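PDB 4FZW: 2,3-dehydroadipyl-CoA hydratase from Escherichia coli, which catalyses the reversible hydration of 2,3-dehydroadipyl-CoA to 3-hydroxyadipyl-CoA in phenylacetate degradation. Local coordinates for residues F94-I99 with A204-K209; F128-I133 with K158-G163. One frame throughout, in Å; residues are numbered along the deposited sequence.

Contact 1: F94-I99 with A204-K209; sequences FNKPLI and ALQAAK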
# COMPACT_ATOMS: atom_id res chain seq x y z
N PHE B 94 12.87 17.53 -5.99
CA PHE B 94 14.15 18.09 -5.59
C PHE B 94 14.79 17.10 -4.61
O PHE B 94 14.18 16.71 -3.63
CB PHE B 94 13.97 19.47 -4.96
CG PHE B 94 15.26 20.10 -4.47
CD1 PHE B 94 16.23 20.52 -5.35
CD2 PHE B 94 15.48 20.26 -3.11
CE1 PHE B 94 17.42 21.10 -4.90
CE2 PHE B 94 16.67 20.84 -2.65
CZ PHE B 94 17.64 21.26 -3.55
N ASN B 95 16.02 16.70 -4.90
CA ASN B 95 16.63 15.56 -4.22
C ASN B 95 17.50 15.96 -3.01
O ASN B 95 18.00 15.10 -2.29
CB ASN B 95 17.45 14.74 -5.22
CG ASN B 95 18.68 15.50 -5.76
OD1 ASN B 95 18.73 16.73 -5.73
ND2 ASN B 95 19.66 14.77 -6.25
N LYS B 96 17.67 17.27 -2.80
CA LYS B 96 18.47 17.77 -1.67
C LYS B 96 17.61 18.34 -0.54
O LYS B 96 16.46 18.72 -0.75
CB LYS B 96 19.50 18.79 -2.13
CG LYS B 96 20.52 18.22 -3.11
CD LYS B 96 21.44 19.31 -3.65
CE LYS B 96 22.22 18.79 -4.86
NZ LYS B 96 23.25 19.76 -5.35
N PRO B 97 18.17 18.38 0.68
CA PRO B 97 17.43 18.94 1.83
C PRO B 97 16.86 20.33 1.56
O PRO B 97 17.52 21.20 1.00
CB PRO B 97 18.50 18.99 2.92
CG PRO B 97 19.34 17.76 2.60
CD PRO B 97 19.42 17.71 1.09
N LEU B 98 15.61 20.52 1.95
CA LEU B 98 14.88 21.73 1.63
C LEU B 98 14.22 22.23 2.90
O LEU B 98 13.33 21.57 3.47
CB LEU B 98 13.85 21.45 0.53
CG LEU B 98 13.07 22.60 -0.11
CD1 LEU B 98 13.98 23.64 -0.72
CD2 LEU B 98 12.12 22.04 -1.15
N ILE B 99 14.66 23.40 3.34
CA ILE B 99 14.16 24.00 4.56
C ILE B 99 13.31 25.25 4.24
O ILE B 99 13.71 26.12 3.46
CB ILE B 99 15.31 24.32 5.55
CG1 ILE B 99 16.05 23.03 5.94
CG2 ILE B 99 14.76 24.99 6.79
CD1 ILE B 99 17.47 23.24 6.44
N ALA B 204 25.19 11.31 1.33
CA ALA B 204 24.50 10.87 2.54
C ALA B 204 23.22 11.69 2.74
O ALA B 204 22.16 11.14 3.03
CB ALA B 204 25.41 10.99 3.75
N LEU B 205 23.33 13.00 2.56
CA LEU B 205 22.14 13.83 2.65
C LEU B 205 21.10 13.35 1.63
O LEU B 205 19.92 13.20 1.96
CB LEU B 205 22.47 15.32 2.46
CG LEU B 205 23.21 16.04 3.62
CD1 LEU B 205 23.61 17.46 3.27
CD2 LEU B 205 22.38 16.04 4.88
N GLN B 206 21.55 13.09 0.41
CA GLN B 206 20.65 12.63 -0.64
C GLN B 206 20.06 11.26 -0.34
O GLN B 206 18.85 11.06 -0.48
CB GLN B 206 21.36 12.67 -1.99
CG GLN B 206 21.63 14.11 -2.41
CD GLN B 206 22.63 14.25 -3.54
OE1 GLN B 206 23.57 13.48 -3.68
NE2 GLN B 206 22.44 15.29 -4.35
N ALA B 207 20.92 10.33 0.10
CA ALA B 207 20.48 9.00 0.53
C ALA B 207 19.43 9.07 1.65
O ALA B 207 18.37 8.45 1.55
CB ALA B 207 21.67 8.16 0.99
N ALA B 208 19.75 9.79 2.72
CA ALA B 208 18.89 9.82 3.90
C ALA B 208 17.56 10.47 3.56
O ALA B 208 16.50 10.01 4.03
CB ALA B 208 19.57 10.59 5.01
N LYS B 209 17.60 11.53 2.75
CA LYS B 209 16.38 12.20 2.35
C LYS B 209 15.46 11.25 1.58
O LYS B 209 14.26 11.18 1.84
CB LYS B 209 16.66 13.44 1.50
CG LYS B 209 15.44 14.34 1.36
CD LYS B 209 15.60 15.41 0.28
CE LYS B 209 14.23 15.95 -0.08
NZ LYS B 209 14.24 17.29 -0.72
O HOH W 1 17.24 12.60 -2.32

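Contact 2: F128-I133 with K158-G163; sequences FGLPEI and KMVLSG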
# COMPACT_ATOMS: atom_id res chain seq x y z
N PHE B 128 -0.27 29.46 9.85
CA PHE B 128 -0.38 28.35 8.93
C PHE B 128 -1.84 28.02 8.79
O PHE B 128 -2.51 27.78 9.79
CB PHE B 128 0.35 27.11 9.47
CG PHE B 128 1.85 27.24 9.49
CD1 PHE B 128 2.52 27.54 10.67
CD2 PHE B 128 2.61 27.01 8.33
CE1 PHE B 128 3.91 27.64 10.70
CE2 PHE B 128 3.99 27.11 8.35
CZ PHE B 128 4.64 27.44 9.53
N GLY B 129 -2.32 27.98 7.55
CA GLY B 129 -3.70 27.62 7.30
C GLY B 129 -4.01 27.34 5.84
O GLY B 129 -3.25 27.70 4.93
N LEU B 130 -5.15 26.70 5.61
CA LEU B 130 -5.60 26.35 4.27
C LEU B 130 -7.03 26.87 4.06
O LEU B 130 -8.00 26.12 4.16
CB LEU B 130 -5.53 24.82 4.09
CG LEU B 130 -4.13 24.20 4.07
CD1 LEU B 130 -4.15 22.78 4.61
CD2 LEU B 130 -3.48 24.22 2.65
N PRO B 131 -7.17 28.17 3.74
CA PRO B 131 -8.52 28.75 3.63
C PRO B 131 -9.16 28.50 2.26
O PRO B 131 -10.05 29.26 1.88
CB PRO B 131 -8.25 30.24 3.79
CG PRO B 131 -6.94 30.43 3.16
CD PRO B 131 -6.13 29.16 3.40
N GLU B 132 -8.73 27.46 1.55
CA GLU B 132 -9.31 27.11 0.24
C GLU B 132 -10.81 26.83 0.33
O GLU B 132 -11.58 27.29 -0.49
CB GLU B 132 -8.61 25.89 -0.38
CG GLU B 132 -7.25 26.21 -1.03
CD GLU B 132 -6.07 26.08 -0.08
OE1 GLU B 132 -6.27 26.01 1.14
OE2 GLU B 132 -4.92 26.04 -0.57
N ILE B 133 -11.20 26.09 1.36
CA ILE B 133 -12.60 25.75 1.58
C ILE B 133 -13.50 26.99 1.67
O ILE B 133 -14.67 26.92 1.31
CB ILE B 133 -12.77 24.87 2.85
CG1 ILE B 133 -14.13 24.15 2.86
CG2 ILE B 133 -12.60 25.69 4.11
CD1 ILE B 133 -14.26 22.98 1.90
N LYS B 158 -9.96 19.80 10.72
CA LYS B 158 -10.42 21.09 11.20
C LYS B 158 -9.98 22.19 10.25
O LYS B 158 -10.81 22.86 9.64
CB LYS B 158 -9.90 21.32 12.63
CG LYS B 158 -10.47 22.55 13.32
CD LYS B 158 -9.79 22.75 14.69
CE LYS B 158 -9.93 24.15 15.20
NZ LYS B 158 -9.19 24.29 16.49
N MET B 159 -8.67 22.35 10.11
CA MET B 159 -8.13 23.44 9.30
C MET B 159 -8.62 23.35 7.88
O MET B 159 -8.94 24.38 7.27
CB MET B 159 -6.60 23.41 9.32
CG MET B 159 -6.00 23.47 10.70
SD MET B 159 -4.23 23.23 10.70
CE MET B 159 -3.64 24.65 9.79
N VAL B 160 -8.68 22.13 7.33
CA VAL B 160 -9.06 21.94 5.93
C VAL B 160 -10.55 22.17 5.71
O VAL B 160 -10.94 22.87 4.78
CB VAL B 160 -8.62 20.55 5.40
CG1 VAL B 160 -9.39 20.15 4.06
CG2 VAL B 160 -7.08 20.48 5.25
N LEU B 161 -11.38 21.61 6.59
CA LEU B 161 -12.83 21.77 6.48
C LEU B 161 -13.33 23.17 6.89
O LEU B 161 -14.28 23.68 6.29
CB LEU B 161 -13.56 20.66 7.25
CG LEU B 161 -13.27 19.23 6.77
CD1 LEU B 161 -13.80 18.17 7.73
CD2 LEU B 161 -13.81 19.04 5.38
N SER B 162 -12.71 23.78 7.90
CA SER B 162 -13.14 25.09 8.39
C SER B 162 -12.35 26.25 7.77
O SER B 162 -12.93 27.32 7.54
CB SER B 162 -13.06 25.16 9.91
OG SER B 162 -11.75 25.46 10.38
N GLY B 163 -11.06 26.06 7.51
CA GLY B 163 -10.23 27.12 6.95
C GLY B 163 -9.48 28.02 7.93
O GLY B 163 -8.76 28.94 7.53
O HOH W 2 -6.59 25.97 7.57
O HOH W 3 -9.49 24.22 3.01

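Contact 1: F94-I99 with A204-K209
K209 NZ is gripped by three groups. It donates to F94 O at 3.0 Å, arriving well above the carbonyl plane (43° out of it). It also donates to K96 O, although the position of that oxygen is doubtful in this model and the length of the bond carries little weight. A salt bridge to D118 completes the grip, and the same carboxylate oxygen, OD2, accepts from L98 N where strand 98-102 begins. The lysine spans the distance by being stretched throughout: CG stands anti to the backbone N (chi1 -166°) and the chain runs straight on, laying CD 3.5 Å from N95 O. That oxygen turns to a water, which donates to it at 2.6 Å and to Q206 O at 2.9 Å, so the helix backbone is linked to the loop as well. Farther out, the amides of N95 and Q206 meet with their planes 41° apart; ND2 of N95 and NE2 of Q206 are both donors and make no bond with each other. Q206 NE2 also lies 3.5 Å from K96 CE, the two chains running side by side, while K96 NZ goes on to the backbone oxygens of A44 and I50. On the apolar flank the P97 ring crosses L205 at about a right angle, CG to CB 4.0 Å. A methionine in place of K209 would probably leave the carboxylate of D118 without its cationic mate and the carbonyl of F94 without this donor. The chemistry thus implies a buried joint between helix 202-214 and the loop leading into strand 98-102, in which the lysine charge is probably balanced by D118 and which the water and the P97-L205 packing help to hold.

Contact 2: F128-I133 with K158-G163
I133, a few residues after strand 127-129, lays its branched side chain over the last turn of helix 146-162, a junction within the crotonase fold where the smaller sheet meets a flanking helix. Its CB and CG2 face the carbonyl oxygens that end the helix, CG2 lying 3.4 Å from L161 O. Beside it, L130 and V160 run side by side, CD1 of L130 touching CG2 of V160 at 3.8 Å. M159 bends at its last torsion (chi3 64°), which swings the methyl CE toward the strand, 3.9 Å from G129 CA and close to F128 O. P131 and G163 bring the two backbones nearest, with CA atoms 4.1 Å apart. Positive phi at G163 (92°) turns the chain out of the helix, and at these backbone angles a CB would run into the preceding carbonyl oxygen, reason enough for a glycine.

The polar backbone atoms are joined through water. One water accepts from L130 N and donates to M159 O, which also receives G163 N; another donates to L130 O and V160 O (2.7 Å each) and accepts from I133 N, so that three backbone groups converge on it. Behind this layer, L147 of the same helix packs on both L130 and M159, and I166 of the neighbouring strand lies against F128 and M159. A neighbouring subunit also packs here: its H200 bonds to S162 O and lies against I133. The helix end has its own internal tie: S162 OG donates to K158 O at 2.9 Å from 53° above the carbonyl plane, sharing that oxygen with S162 N.

How the contacts relate
Within one chain the two contacts stand on opposite sides of its centre, 29 Å apart between their centres and about 10 Å between their nearest atoms, with 128-133 and 158-163 both lying in the sequence between the halves of contact 1. They meet across subunits instead. I133 of one neighbouring subunit packs on A204 and L205 of contact 1 and its V160 on A208, while V160 of contact 2 packs on A208 of another neighbour. Helix 202-214 therefore reaches the loop before strand 98-102 of its own chain through K209 and a neighbour's contact 2 through A204, L205 and A208. Beside contact 2, E132 OE2 binds a glycerol, probably from the crystallisation liquor.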